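Local coordinates for protein adenosine kinase (PDB 3UBO) that probably transfers phosphate to adenosine as a pfkB-family kinase, and binds adenosine and ADP, at residues S25-N30 with M118-E123. Residues are numbered along the deposited sequence; the frame is centred on the assembly and turned at random.
Sequences SFLEEN and MIFVTE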
ATOM      1  N   SER A  25     -16.732  13.201  11.682  1.00 64.95           N
ATOM      2  CA  SER A  25     -18.044  12.552  11.821  1.00 64.53           C
ATOM      3  C   SER A  25     -18.062  11.015  11.570  1.00 61.55           C
ATOM      4  O   SER A  25     -18.802  10.279  12.212  1.00 61.88           O
ATOM      5  CB  SER A  25     -19.044  13.254  10.927  1.00 63.45           C
ATOM      6  OG  SER A  25     -18.375  13.593   9.737  1.00 67.54           O
ATOM      7  N   PHE A  26     -17.243  10.516  10.658  1.00 59.65           N
ATOM      8  CA  PHE A  26     -17.170   9.077  10.493  1.00 57.85           C
ATOM      9  C   PHE A  26     -16.819   8.341  11.773  1.00 57.44           C
ATOM     10  O   PHE A  26     -17.346   7.280  12.050  1.00 57.23           O
ATOM     11  CB  PHE A  26     -16.153   8.683   9.440  1.00 57.00           C
ATOM     12  CG  PHE A  26     -16.157   7.239   9.146  1.00 54.13           C
ATOM     13  CD1 PHE A  26     -15.552   6.342  10.018  1.00 55.25           C
ATOM     14  CD2 PHE A  26     -16.806   6.758   8.033  1.00 51.51           C
ATOM     15  CE1 PHE A  26     -15.554   4.941   9.760  1.00 53.23           C
ATOM     16  CE2 PHE A  26     -16.833   5.383   7.761  1.00 55.55           C
ATOM     17  CZ  PHE A  26     -16.206   4.459   8.632  1.00 51.95           C
ATOM     18  N   LEU A  27     -15.911   8.886  12.543  1.00 57.60           N
ATOM     19  CA  LEU A  27     -15.475   8.191  13.723  1.00 57.02           C
ATOM     20  C   LEU A  27     -16.537   8.257  14.803  1.00 56.54           C
ATOM     21  O   LEU A  27     -16.723   7.287  15.496  1.00 58.62           O
ATOM     22  CB  LEU A  27     -14.140   8.753  14.227  1.00 58.74           C
ATOM     23  CG  LEU A  27     -12.996   8.828  13.219  1.00 56.84           C
ATOM     24  CD1 LEU A  27     -11.845   9.559  13.833  1.00 54.02           C
ATOM     25  CD2 LEU A  27     -12.602   7.437  12.729  1.00 55.46           C
ATOM     26  N   GLU A  28     -17.254   9.357  14.949  1.00 56.66           N
ATOM     27  CA  GLU A  28     -18.316   9.380  15.953  1.00 58.30           C
ATOM     28  C   GLU A  28     -19.456   8.514  15.474  1.00 59.37           C
ATOM     29  O   GLU A  28     -19.985   7.744  16.264  1.00 55.45           O
ATOM     30  CB  GLU A  28     -18.863  10.783  16.294  1.00 61.53           C
ATOM     31  CG  GLU A  28     -17.835  11.954  16.210  1.00 67.21           C
ATOM     32  CD  GLU A  28     -18.541  13.327  16.095  1.00 76.90           C
ATOM     33  OE1 GLU A  28     -19.792  13.290  16.325  1.00 79.96           O
ATOM     34  OE2 GLU A  28     -17.893  14.403  15.786  1.00 73.05           O
ATOM     35  N   GLU A  29     -19.844   8.621  14.198  1.00 58.21           N
ATOM     36  CA  GLU A  29     -20.934   7.773  13.711  1.00 58.40           C
ATOM     37  C   GLU A  29     -20.719   6.293  13.934  1.00 60.19           C
ATOM     38  O   GLU A  29     -21.703   5.547  14.147  1.00 58.12           O
ATOM     39  CB  GLU A  29     -21.290   8.035  12.263  1.00 60.36           C
ATOM     40  CG  GLU A  29     -22.099   9.332  12.116  1.00 64.18           C
ATOM     41  CD  GLU A  29     -22.030   9.982  10.685  1.00 68.05           C
ATOM     42  OE1 GLU A  29     -21.988   9.205   9.636  1.00 62.92           O
ATOM     43  OE2 GLU A  29     -22.022  11.280  10.658  1.00 64.74           O
ATOM     44  N   ASN A  30     -19.446   5.858  13.925  1.00 60.15           N
ATOM     45  CA  ASN A  30     -19.134   4.448  14.158  1.00 55.70           C
ATOM     46  C   ASN A  30     -18.576   4.150  15.533  1.00 56.98           C
ATOM     47  O   ASN A  30     -18.019   3.065  15.776  1.00 57.41           O
ATOM     48  CB  ASN A  30     -18.195   3.943  13.086  1.00 55.01           C
ATOM     49  CG  ASN A  30     -18.826   3.975  11.720  1.00 57.10           C
ATOM     50  OD1 ASN A  30     -19.524   3.024  11.333  1.00 58.52           O
ATOM     51  ND2 ASN A  30     -18.620   5.078  10.980  1.00 55.78           N
HETATM   52  N   MSE A 118      -8.108  -1.988  10.890  1.00 50.98           N
HETATM   53  CA  MSE A 118      -8.827  -1.018  10.053  1.00 51.02           C
HETATM   54  C   MSE A 118      -8.375   0.298  10.533  1.00 49.91           C
HETATM   55  O   MSE A 118      -8.824   0.736  11.587  1.00 49.01           O
HETATM   56  CB  MSE A 118     -10.347  -1.033  10.317  1.00 53.55           C
HETATM   57  CG  MSE A 118     -11.214  -2.217   9.863  1.00 53.14           C
HETATM   58 SE   MSE A 118     -10.613  -3.374   8.373  1.00 80.97          SE
HETATM   59  CE  MSE A 118      -9.842  -1.896   7.381  1.00 52.07           C
ATOM     60  N   ILE A 119      -7.491   0.942   9.774  1.00 51.15           N
ATOM     61  CA  ILE A 119      -6.927   2.209  10.217  1.00 50.34           C
ATOM     62  C   ILE A 119      -7.466   3.417   9.453  1.00 50.19           C
ATOM     63  O   ILE A 119      -7.191   3.579   8.266  1.00 49.94           O
ATOM     64  CB  ILE A 119      -5.368   2.192  10.187  1.00 52.37           C
ATOM     65  CG1 ILE A 119      -4.810   1.059  11.080  1.00 52.57           C
ATOM     66  CG2 ILE A 119      -4.798   3.569  10.549  1.00 51.01           C
ATOM     67  CD1 ILE A 119      -3.274   0.935  11.158  1.00 50.58           C
ATOM     68  N   PHE A 120      -8.197   4.257  10.176  1.00 48.40           N
ATOM     69  CA  PHE A 120      -8.768   5.476   9.657  1.00 49.88           C
ATOM     70  C   PHE A 120      -7.971   6.736  10.000  1.00 52.51           C
ATOM     71  O   PHE A 120      -7.932   7.147  11.158  1.00 55.21           O
ATOM     72  CB  PHE A 120     -10.217   5.640  10.141  1.00 51.62           C
ATOM     73  CG  PHE A 120     -11.135   4.507   9.701  1.00 50.44           C
ATOM     74  CD1 PHE A 120     -11.577   4.428   8.367  1.00 51.05           C
ATOM     75  CD2 PHE A 120     -11.560   3.537  10.620  1.00 48.53           C
ATOM     76  CE1 PHE A 120     -12.419   3.372   7.953  1.00 55.53           C
ATOM     77  CE2 PHE A 120     -12.384   2.481  10.251  1.00 50.02           C
ATOM     78  CZ  PHE A 120     -12.806   2.354   8.901  1.00 53.37           C
ATOM     79  N   VAL A 121      -7.385   7.375   8.984  1.00 50.24           N
ATOM     80  CA  VAL A 121      -6.593   8.569   9.168  1.00 49.30           C
ATOM     81  C   VAL A 121      -7.430   9.849   8.983  1.00 50.60           C
ATOM     82  O   VAL A 121      -8.051  10.041   7.961  1.00 51.96           O
ATOM     83  CB  VAL A 121      -5.381   8.567   8.210  1.00 48.96           C
ATOM     84  CG1 VAL A 121      -4.364   9.632   8.624  1.00 51.64           C
ATOM     85  CG2 VAL A 121      -4.702   7.228   8.200  1.00 48.04           C
ATOM     86  N   THR A 122      -7.444  10.740   9.959  1.00 50.22           N
ATOM     87  CA  THR A 122      -8.134  12.000   9.758  1.00 50.48           C
ATOM     88  C   THR A 122      -7.285  13.097   9.144  1.00 50.89           C
ATOM     89  O   THR A 122      -6.122  12.881   8.813  1.00 53.04           O
ATOM     90  CB  THR A 122      -8.865  12.457  11.023  1.00 53.18           C
ATOM     91  OG1 THR A 122      -8.055  12.221  12.188  1.00 52.42           O
ATOM     92  CG2 THR A 122     -10.162  11.666  11.124  1.00 54.27           C
ATOM     93  N   GLU A 123      -7.861  14.272   8.934  1.00 52.79           N
ATOM     94  CA  GLU A 123      -7.134  15.308   8.158  1.00 52.39           C
ATOM     95  C   GLU A 123      -5.860  15.744   8.920  1.00 51.13           C
ATOM     96  O   GLU A 123      -4.840  16.061   8.326  1.00 47.23           O
ATOM     97  CB  GLU A 123      -8.035  16.499   7.775  1.00 51.83           C
TER
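The carbonyl O of Phe26, whose ring packs against Phe120 of the strand, is gripped twice at the end of its helix, by the backbone N and the side-chain amide of Asn30. The bond from Asn30 ND2 to Phe26 O, 2.8 Å long, is nearly straight (169°) and lies in the carbonyl plane, on a lone pair. The same ND2 lies over the centre of the Phe26 ring, 3.2 Å above its plane. With CG anti to the backbone N (chi1 -174°), the ring is placed so that its CE1 stands over the middle of one Phe120 face, 3.9 Å from Phe120 CZ. The two planes are inclined at 41°, an oblique aromatic pair. In the fold, helix 24-29 thus packs on strand 116-121 of the small mixed sheet, consistent with the lid that ribokinase-like (pfkB) kinases carry beside their large parallel sheet; the side chain of Phe120 is about 11 Å from a bound adenosine. Leu27 divides its branches: CD2 meets Phe120 CB at 4.0 Å, while CD1 touches Thr122 CG2 at 3.8 Å. Replacing Phe120 by an alanine would probably open a gap beside the Phe26 ring, which would lose its aromatic neighbour. Thr122 turns its hydroxyl to Asp124, keeping its methyl for Leu27.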